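Local coordinates for protein Cyp101j2 (Sphingobium yanoikuyae, PDB 5KYO) that binds haem as a cytochrome P450 monooxygenase and probably hydroxylates the monoterpene 1,8-cineole, at residues A[63-67]-A[345-351]; A[195-199]-A[222-226]; A[283-288]-A[403-409]. All coordinates share one frame; numbering follows the deposited sequence. Where two conformers were deposited one is given.

Contact 1: A[63-67]-A[345-351]; sequences WREIM and VVVAMDD
W63 lies against V345 and V346 where helix 59-69, near the start of the cytochrome P450 fold, packs on the short helix 344-348 that follows strand 339-343 of the mixed sheet. Its indole presents one face to V345: CG1 sits 3.8 Å from the centroid of the five-membered ring and 25° off the normal, a CH-pi contact. CG1 is turned to the ring because it stands opposite the backbone N of V345 (chi1 -179°). The six-membered part of the indole reaches V346, with W63 CE3 3.8 Å from V346 CG1, while NE1 is held by N415. A broad ring suits this buried place, where it can touch two neighbouring valines at once.

R64 carries the polar edge. Its chain crosses M349 at about a right angle, with R64 CG 3.9 Å from M349 CB, and NH1 then gives a weak, bent bond to M349 O (2.7 Å). NH2 makes a long salt bridge to D351 OD2, the guanidinium and carboxylate planes being nearly perpendicular.

M67 supplies a flexible, unbranched filler. SD lies 3.9 Å from V346 CB, and the bend at chi3 (57°) brings the terminal methyl CE to 3.5 Å from V346 O and 3.8 Å from CA of D350.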
loop_
_atom_site.group_PDB
_atom_site.type_symbol
_atom_site.label_atom_id
_atom_site.label_comp_id
_atom_site.label_asym_id
_atom_site.label_seq_id
_atom_site.Cartn_x
_atom_site.Cartn_y
_atom_site.Cartn_z
ATOM N N TRP A 63 -14.518 5.986 -7.853
ATOM C CA TRP A 63 -14.815 4.678 -7.280
ATOM C C TRP A 63 -16.225 4.638 -6.710
ATOM O O TRP A 63 -16.935 3.652 -6.865
ATOM C CB TRP A 63 -13.807 4.318 -6.179
ATOM C CG TRP A 63 -12.528 3.700 -6.663
ATOM C CD1 TRP A 63 -11.452 4.348 -7.202
ATOM C CD2 TRP A 63 -12.187 2.311 -6.641
ATOM N NE1 TRP A 63 -10.471 3.443 -7.526
ATOM C CE2 TRP A 63 -10.900 2.187 -7.187
ATOM C CE3 TRP A 63 -12.851 1.162 -6.214
ATOM C CZ2 TRP A 63 -10.261 0.952 -7.322
ATOM C CZ3 TRP A 63 -12.218 -0.064 -6.351
ATOM C CH2 TRP A 63 -10.939 -0.159 -6.899
ATOM N N ARG A 64 -16.635 5.717 -6.051
ATOM C CA ARG A 64 -17.962 5.767 -5.460
ATOM C C ARG A 64 -19.051 5.699 -6.538
ATOM O O ARG A 64 -20.110 5.104 -6.324
ATOM C CB ARG A 64 -18.121 7.031 -4.612
ATOM C CG ARG A 64 -17.450 6.942 -3.243
ATOM C CD ARG A 64 -17.377 8.302 -2.575
ATOM N NE ARG A 64 -18.686 8.939 -2.490
ATOM C CZ ARG A 64 -19.588 8.680 -1.547
ATOM N NH1 ARG A 64 -19.328 7.783 -0.606
ATOM N NH2 ARG A 64 -20.753 9.316 -1.544
ATOM N N GLU A 65 -18.784 6.291 -7.699
ATOM C CA GLU A 65 -19.723 6.222 -8.819
ATOM C C GLU A 65 -19.812 4.806 -9.376
ATOM O O GLU A 65 -20.891 4.347 -9.755
ATOM C CB GLU A 65 -19.330 7.200 -9.927
ATOM C CG GLU A 65 -20.123 8.498 -9.897
ATOM C CD GLU A 65 -21.618 8.264 -10.048
ATOM O OE1 GLU A 65 -22.360 8.457 -9.061
ATOM O OE2 GLU A 65 -22.053 7.890 -11.159
ATOM N N ILE A 66 -18.675 4.118 -9.423
ATOM C CA ILE A 66 -18.650 2.715 -9.838
ATOM C C ILE A 66 -19.496 1.882 -8.883
ATOM O O ILE A 66 -20.314 1.064 -9.321
ATOM C CB ILE A 66 -17.215 2.173 -9.890
ATOM C CG1 ILE A 66 -16.447 2.842 -11.030
ATOM C CG2 ILE A 66 -17.215 0.655 -10.076
ATOM C CD1 ILE A 66 -14.990 2.440 -11.116
ATOM N N MET A 67 -19.318 2.124 -7.582
ATOM C CA MET A 67 -20.073 1.431 -6.537
ATOM C C MET A 67 -21.574 1.724 -6.630
ATOM O O MET A 67 -22.417 0.853 -6.376
ATOM C CB MET A 67 -19.554 1.830 -5.148
ATOM C CG MET A 67 -18.103 1.466 -4.903
ATOM S SD MET A 67 -17.381 2.199 -3.418
ATOM C CE MET A 67 -18.475 1.635 -2.115
ATOM N N VAL A 345 -10.490 0.309 -0.906
ATOM C CA VAL A 345 -11.141 1.548 -1.344
ATOM C C VAL A 345 -12.648 1.541 -1.113
ATOM O O VAL A 345 -13.211 2.537 -0.654
ATOM C CB VAL A 345 -10.887 1.820 -2.852
ATOM C CG1 VAL A 345 -11.554 3.129 -3.292
ATOM C CG2 VAL A 345 -9.397 1.844 -3.142
ATOM N N VAL A 346 -13.297 0.414 -1.400
ATOM C CA VAL A 346 -14.759 0.350 -1.319
ATOM C C VAL A 346 -15.244 0.249 0.124
ATOM O O VAL A 346 -16.435 0.396 0.394
ATOM C CB VAL A 346 -15.323 -0.824 -2.154
ATOM C CG1 VAL A 346 -14.745 -0.770 -3.554
ATOM C CG2 VAL A 346 -15.005 -2.149 -1.517
ATOM N N VAL A 347 -14.316 0.050 1.052
ATOM C CA VAL A 347 -14.664 -0.054 2.466
ATOM C C VAL A 347 -14.976 1.321 3.078
ATOM O O VAL A 347 -16.130 1.600 3.425
ATOM C CB VAL A 347 -13.535 -0.752 3.269
ATOM C CG1 VAL A 347 -13.811 -0.683 4.758
ATOM C CG2 VAL A 347 -13.403 -2.196 2.820
ATOM N N ALA A 348 -13.977 2.193 3.182
ATOM C CA ALA A 348 -14.193 3.498 3.814
ATOM C C ALA A 348 -15.037 4.437 2.960
ATOM O O ALA A 348 -15.586 5.407 3.475
ATOM C CB ALA A 348 -12.846 4.168 4.144
ATOM N N MET A 349 -15.159 4.160 1.664
ATOM C CA MET A 349 -15.939 5.050 0.797
ATOM C C MET A 349 -17.407 4.671 0.707
ATOM O O MET A 349 -18.197 5.391 0.081
ATOM C CB MET A 349 -15.340 5.094 -0.604
ATOM C CG MET A 349 -13.958 5.703 -0.651
ATOM S SD MET A 349 -13.960 7.450 -0.212
ATOM C CE MET A 349 -13.237 7.403 1.410
ATOM N N ASP A 350 -17.774 3.552 1.324
ATOM C CA ASP A 350 -19.172 3.104 1.339
ATOM C C ASP A 350 -20.013 3.984 2.269
ATOM O O ASP A 350 -19.846 3.944 3.492
ATOM C CB ASP A 350 -19.256 1.633 1.770
ATOM C CG ASP A 350 -20.619 0.999 1.473
ATOM O OD1 ASP A 350 -21.632 1.723 1.420
ATOM O OD2 ASP A 350 -20.677 -0.237 1.299
ATOM N N ASP A 351 -20.919 4.772 1.699
ATOM C CA ASP A 351 -21.697 5.706 2.512
ATOM C C ASP A 351 -22.864 5.019 3.224
ATOM O O ASP A 351 -23.545 5.624 4.051
ATOM C CB ASP A 351 -22.202 6.877 1.661
ATOM C CG ASP A 351 -23.019 6.431 0.469
ATOM O OD1 ASP A 351 -23.327 5.225 0.363
ATOM O OD2 ASP A 351 -23.356 7.296 -0.370
#

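Contact 2: A[195-199]-A[222-226]; sequences DLPKL and FREYL
L199 and F222 mark the nearest approach of the two backbones, their CA atoms 8.3 Å apart. Segment 195-199 runs from D195 into the first turn of helix 196-206, secured by L199 N to D195 O at 3.0 Å, whereas 222-226 lies within the longer helix 215-235.

Y225 spans the gap. With its CG anti to the backbone N (chi1 175°), the ring extends toward the other helix, and its hydroxyl donates a hydrogen bond to D195 OD2 (2.6 Å). That oxygen lies at the ring edge and is met on its anti side, 25° out of the carboxylate plane; carboxylate and ring stand almost perpendicular. Tyrosine suits a partly exposed seam, offering an apolar ring and a polar tip. L199 crosses it at about a right angle, CD2 lying 3.8 Å from Y225 CE2, and the same methyl more loosely meets the edge of F222. The K198 chain bends at chi4, placing NZ 3.4 Å from Y225 CD1.

These are probably helices F and G of the P450 fold, which cover the distal side of the haem. Beyond the seam, L199 rests on M186 of helix 181-188, and F222 on I265 and L268 of helix 257-270.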
loop_
_atom_site.group_PDB
_atom_site.type_symbol
_atom_site.label_atom_id
_atom_site.label_comp_id
_atom_site.label_asym_id
_atom_site.label_seq_id
_atom_site.Cartn_x
_atom_site.Cartn_y
_atom_site.Cartn_z
ATOM N N ASP A 195 24.602 1.386 -1.416
ATOM C CA ASP A 195 23.810 0.461 -2.232
ATOM C C ASP A 195 22.410 0.979 -2.600
ATOM O O ASP A 195 21.624 0.251 -3.201
ATOM C CB ASP A 195 23.646 -0.884 -1.521
ATOM C CG ASP A 195 24.960 -1.649 -1.386
ATOM O OD1 ASP A 195 25.910 -1.337 -2.131
ATOM O OD2 ASP A 195 25.032 -2.571 -0.546
ATOM N N LEU A 196 22.083 2.206 -2.225
ATOM C CA LEU A 196 20.742 2.728 -2.514
ATOM C C LEU A 196 20.343 2.676 -3.999
ATOM O O LEU A 196 19.245 2.223 -4.301
ATOM C CB LEU A 196 20.612 4.157 -1.999
ATOM C CG LEU A 196 19.302 4.886 -2.334
ATOM C CD1 LEU A 196 18.120 4.220 -1.616
ATOM C CD2 LEU A 196 19.506 6.290 -1.892
ATOM N N PRO A 197 21.205 3.151 -4.927
ATOM C CA PRO A 197 20.776 3.099 -6.332
ATOM C C PRO A 197 20.528 1.675 -6.812
ATOM O O PRO A 197 19.575 1.420 -7.532
ATOM C CB PRO A 197 21.961 3.713 -7.092
ATOM C CG PRO A 197 22.648 4.543 -6.110
ATOM C CD PRO A 197 22.503 3.842 -4.793
ATOM N N LYS A 198 21.393 0.753 -6.407
ATOM C CA LYS A 198 21.215 -0.632 -6.803
ATOM C C LYS A 198 19.870 -1.158 -6.286
ATOM O O LYS A 198 19.095 -1.762 -7.043
ATOM C CB LYS A 198 22.378 -1.488 -6.287
ATOM C CG LYS A 198 22.444 -2.832 -6.958
ATOM C CD LYS A 198 23.582 -3.665 -6.423
ATOM C CE LYS A 198 23.218 -5.109 -6.534
ATOM N NZ LYS A 198 21.899 -5.336 -5.887
ATOM N N LEU A 199 19.577 -0.892 -5.011
ATOM C CA LEU A 199 18.335 -1.373 -4.412
ATOM C C LEU A 199 17.094 -0.680 -4.974
ATOM O O LEU A 199 16.071 -1.315 -5.145
ATOM C CB LEU A 199 18.370 -1.208 -2.900
ATOM C CG LEU A 199 19.232 -2.256 -2.207
ATOM C CD1 LEU A 199 19.407 -1.919 -0.738
ATOM C CD2 LEU A 199 18.608 -3.642 -2.389
ATOM N N PHE A 222 18.024 -9.860 -6.581
ATOM C CA PHE A 222 17.684 -9.636 -5.178
ATOM C C PHE A 222 18.380 -10.650 -4.263
ATOM O O PHE A 222 18.981 -10.281 -3.253
ATOM C CB PHE A 222 16.169 -9.714 -4.958
ATOM C CG PHE A 222 15.471 -8.373 -4.965
ATOM C CD1 PHE A 222 16.008 -7.287 -4.296
ATOM C CD2 PHE A 222 14.269 -8.215 -5.629
ATOM C CE1 PHE A 222 15.373 -6.058 -4.284
ATOM C CE2 PHE A 222 13.631 -6.975 -5.630
ATOM C CZ PHE A 222 14.186 -5.904 -4.964
ATOM N N ARG A 223 18.287 -11.928 -4.610
ATOM C CA ARG A 223 18.881 -12.961 -3.771
ATOM C C ARG A 223 20.401 -12.914 -3.784
ATOM O O ARG A 223 21.023 -13.137 -2.752
ATOM C CB ARG A 223 18.401 -14.339 -4.201
ATOM C CG ARG A 223 16.934 -14.538 -4.003
ATOM C CD ARG A 223 16.564 -15.954 -4.331
ATOM N NE ARG A 223 15.135 -16.144 -4.487
ATOM C CZ ARG A 223 14.260 -16.204 -3.488
ATOM N NH1 ARG A 223 14.670 -16.077 -2.230
ATOM N NH2 ARG A 223 12.967 -16.385 -3.760
ATOM N N GLU A 224 20.995 -12.619 -4.939
ATOM C CA GLU A 224 22.448 -12.522 -5.050
ATOM C C GLU A 224 22.989 -11.376 -4.197
ATOM O O GLU A 224 24.125 -11.422 -3.689
ATOM C CB GLU A 224 22.846 -12.344 -6.515
ATOM C CG GLU A 224 22.720 -13.631 -7.315
ATOM C CD GLU A 224 22.972 -13.428 -8.794
ATOM O OE1 GLU A 224 22.940 -12.270 -9.259
ATOM O OE2 GLU A 224 23.206 -14.430 -9.492
ATOM N N TYR A 225 22.165 -10.355 -4.020
ATOM C CA TYR A 225 22.524 -9.228 -3.168
ATOM C C TYR A 225 22.319 -9.535 -1.676
ATOM O O TYR A 225 23.171 -9.219 -0.846
ATOM C CB TYR A 225 21.714 -7.978 -3.567
ATOM C CG TYR A 225 21.982 -6.822 -2.632
ATOM C CD1 TYR A 225 23.075 -5.993 -2.818
ATOM C CD2 TYR A 225 21.147 -6.576 -1.546
ATOM C CE1 TYR A 225 23.339 -4.950 -1.935
ATOM C CE2 TYR A 225 21.397 -5.546 -0.674
ATOM C CZ TYR A 225 22.497 -4.737 -0.866
ATOM O OH TYR A 225 22.732 -3.692 0.006
ATOM N N LEU A 226 21.202 -10.186 -1.350
ATOM C CA LEU A 226 20.778 -10.379 0.037
ATOM C C LEU A 226 21.395 -11.581 0.733
ATOM O O LEU A 226 21.596 -11.556 1.952
ATOM C CB LEU A 226 19.259 -10.522 0.114
ATOM C CG LEU A 226 18.383 -9.297 -0.196
ATOM C CD1 LEU A 226 16.933 -9.731 -0.215
ATOM C CD2 LEU A 226 18.611 -8.161 0.815
#

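Contact 3: A[283-288]-A[403-409]; sequences FSHLAK and FRIEDDA
K288 and A287, in the last turn of helix 273-288, meet the strand 404-405 and the turns after it. This helix probably corresponds to the C-terminal part of the long central helix that runs past the haem in P450 enzymes, and the strand is an outer member of the small antiparallel sheet completed by 425-427 and 169-171.

A287 points at the strand, and its small CB lets the backbones come close: the CA atoms of A287 and R404 are only 4.2 Å apart, and A287 CB touches I405 CD1 at 3.6 Å. F403 turns its ring toward the helix, where CZ reaches L286 CB at 4.0 Å and, less closely, the ring of F283, the two phenylalanines crossing at about a right angle. W396 meets F403 edge-to-face, and L426 also lies against A287, F403 and I405.

The ionic and hydrogen-bonded group centres on K288. Its chain bends at chi2 (-73°) and then runs extended past I405 CG1 to the turn. There NZ donates to A409 O (2.8 Å), arriving 51° out of the carbonyl plane, and forms a salt bridge with D408 OD1 (3.0 Å), met from above the carboxylate plane; a bond to D408 O is weak. Cutting this chain back to an alanine is likely to leave the D408 carboxylate without its charged mate and A409 O without its donor, so that the turn could shift.

Water joins the two sides as well: one molecule donates to A287 O and to D408 OD1 (2.6 Å) and accepts from I405 N.

D408 OD1 thus takes both a lysine and a water, while the water serves a carbonyl of the helix's last turn. The charges of K288 and D408 probably offset each other at the partly exposed rim of a largely apolar contact.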
loop_
_atom_site.group_PDB
_atom_site.type_symbol
_atom_site.label_atom_id
_atom_site.label_comp_id
_atom_site.label_asym_id
_atom_site.label_seq_id
_atom_site.Cartn_x
_atom_site.Cartn_y
_atom_site.Cartn_z
ATOM N N PHE A 283 -0.374 15.117 0.495
ATOM C CA PHE A 283 0.101 16.462 0.167
ATOM C C PHE A 283 -0.617 17.148 -1.003
ATOM O O PHE A 283 -0.713 18.381 -1.006
ATOM C CB PHE A 283 1.619 16.447 -0.055
ATOM C CG PHE A 283 2.380 16.547 1.236
ATOM C CD1 PHE A 283 2.642 15.404 1.975
ATOM C CD2 PHE A 283 2.745 17.783 1.750
ATOM C CE1 PHE A 283 3.313 15.475 3.191
ATOM C CE2 PHE A 283 3.416 17.874 2.969
ATOM C CZ PHE A 283 3.700 16.717 3.689
ATOM N N SER A 284 -1.138 16.402 -1.976
ATOM C CA SER A 284 -1.968 17.068 -2.996
ATOM C C SER A 284 -3.248 17.572 -2.357
ATOM O O SER A 284 -3.769 18.625 -2.744
ATOM C CB SER A 284 -2.292 16.154 -4.205
ATOM O OG SER A 284 -3.000 14.973 -3.849
ATOM N N HIS A 285 -3.761 16.834 -1.380
ATOM C CA HIS A 285 -4.949 17.289 -0.675
ATOM C C HIS A 285 -4.706 18.571 0.127
ATOM O O HIS A 285 -5.479 19.543 0.053
ATOM C CB HIS A 285 -5.485 16.217 0.264
ATOM C CG HIS A 285 -6.741 16.642 0.953
ATOM N ND1 HIS A 285 -7.947 16.758 0.290
ATOM C CD2 HIS A 285 -6.970 17.036 2.228
ATOM C CE1 HIS A 285 -8.869 17.194 1.135
ATOM N NE2 HIS A 285 -8.304 17.369 2.315
ATOM N N LEU A 286 -3.635 18.559 0.910
ATOM C CA LEU A 286 -3.238 19.714 1.679
ATOM C C LEU A 286 -3.076 20.903 0.761
ATOM O O LEU A 286 -3.403 22.045 1.127
ATOM C CB LEU A 286 -1.928 19.434 2.432
ATOM C CG LEU A 286 -1.999 18.486 3.632
ATOM C CD1 LEU A 286 -0.614 18.019 4.082
ATOM C CD2 LEU A 286 -2.768 19.177 4.783
ATOM N N ALA A 287 -2.563 20.643 -0.433
ATOM C CA ALA A 287 -2.333 21.703 -1.400
ATOM C C ALA A 287 -3.649 22.365 -1.830
ATOM O O ALA A 287 -3.695 23.567 -2.126
ATOM C CB ALA A 287 -1.593 21.148 -2.606
ATOM N N LYS A 288 -4.721 21.581 -1.863
ATOM C CA LYS A 288 -6.022 22.092 -2.302
ATOM C C LYS A 288 -6.909 22.596 -1.164
ATOM O O LYS A 288 -7.683 23.551 -1.330
ATOM C CB LYS A 288 -6.780 21.011 -3.068
ATOM C CG LYS A 288 -6.165 20.649 -4.404
ATOM C CD LYS A 288 -6.378 21.746 -5.428
ATOM C CE LYS A 288 -5.911 21.293 -6.794
ATOM N NZ LYS A 288 -6.181 22.274 -7.874
ATOM N N PHE A 403 1.725 26.463 0.882
ATOM C CA PHE A 403 2.074 25.969 -0.428
ATOM C C PHE A 403 0.788 25.633 -1.164
ATOM O O PHE A 403 -0.272 25.609 -0.553
ATOM C CB PHE A 403 2.974 24.727 -0.315
ATOM C CG PHE A 403 2.411 23.656 0.585
ATOM C CD1 PHE A 403 2.550 23.740 1.960
ATOM C CD2 PHE A 403 1.729 22.569 0.046
ATOM C CE1 PHE A 403 2.024 22.770 2.781
ATOM C CE2 PHE A 403 1.214 21.582 0.865
ATOM C CZ PHE A 403 1.352 21.682 2.230
ATOM N N ARG A 404 0.902 25.335 -2.450
ATOM C CA ARG A 404 -0.250 24.885 -3.220
ATOM C C ARG A 404 0.222 24.213 -4.498
ATOM O O ARG A 404 1.399 24.255 -4.815
ATOM C CB ARG A 404 -1.163 26.065 -3.553
ATOM C CG ARG A 404 -0.541 27.006 -4.571
ATOM C CD ARG A 404 -1.564 27.962 -5.161
ATOM N NE ARG A 404 -1.074 28.573 -6.398
ATOM C CZ ARG A 404 -1.773 29.432 -7.139
ATOM N NH1 ARG A 404 -2.989 29.790 -6.752
ATOM N NH2 ARG A 404 -1.249 29.943 -8.253
ATOM N N ILE A 405 -0.690 23.595 -5.235
ATOM C CA ILE A 405 -0.336 23.057 -6.546
ATOM C C ILE A 405 0.107 24.197 -7.441
ATOM O O ILE A 405 -0.527 25.245 -7.429
ATOM C CB ILE A 405 -1.527 22.327 -7.217
ATOM C CG1 ILE A 405 -2.106 21.256 -6.287
ATOM C CG2 ILE A 405 -1.076 21.723 -8.553
ATOM C CD1 ILE A 405 -1.153 20.117 -6.000
ATOM N N GLU A 406 1.175 24.014 -8.215
ATOM C CA GLU A 406 1.623 25.090 -9.088
ATOM C C GLU A 406 0.499 25.456 -10.040
ATOM O O GLU A 406 -0.134 24.574 -10.625
ATOM C CB GLU A 406 2.876 24.715 -9.869
ATOM C CG GLU A 406 3.426 25.863 -10.732
ATOM C CD GLU A 406 4.856 25.600 -11.192
ATOM O OE1 GLU A 406 5.064 24.683 -12.004
ATOM O OE2 GLU A 406 5.777 26.299 -10.734
ATOM N N ASP A 407 0.250 26.764 -10.127
ATOM C CA ASP A 407 -0.786 27.361 -10.956
ATOM C C ASP A 407 -2.161 26.816 -10.600
ATOM O O ASP A 407 -3.119 26.945 -11.376
ATOM C CB ASP A 407 -0.444 27.142 -12.431
ATOM C CG ASP A 407 0.876 27.812 -12.824
ATOM O OD1 ASP A 407 1.115 28.953 -12.368
ATOM O OD2 ASP A 407 1.678 27.212 -13.569
ATOM N N ASP A 408 -2.250 26.248 -9.395
ATOM C CA ASP A 408 -3.432 25.523 -8.911
ATOM C C ASP A 408 -3.997 24.567 -9.960
ATOM O O ASP A 408 -5.220 24.469 -10.131
ATOM C CB ASP A 408 -4.516 26.512 -8.453
ATOM C CG ASP A 408 -5.573 25.856 -7.569
ATOM O OD1 ASP A 408 -5.238 24.898 -6.832
ATOM O OD2 ASP A 408 -6.739 26.310 -7.603
ATOM N N ALA A 409 -3.109 23.872 -10.667
ATOM C CA ALA A 409 -3.516 22.865 -11.653
ATOM C C ALA A 409 -4.440 21.792 -11.049
ATOM O O ALA A 409 -4.384 21.510 -9.860
ATOM C CB ALA A 409 -2.276 22.203 -12.279
HETATM O O HOH W 1 -3.630 23.951 -5.029
#

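In the fold
From the N terminus the chain first passes 63-67, whose partner 345-351 comes 278 residues later, so contact 1 closes a very large loop between an early helix and the short helix 344-348 that follows strand 339-343. Inside that loop, contact 2 closes a short one of its own, joining helices 196-206 and 215-235; it is fully nested, yet its centre is about 39 Å from that of contact 1, across the centre of the chain. Contact 3 opens after contact 2 has closed, but its second segment lies beyond 351, so it crosses contact 1, tying helix 273-288 to the small sheet near the C terminus. No two contacts touch.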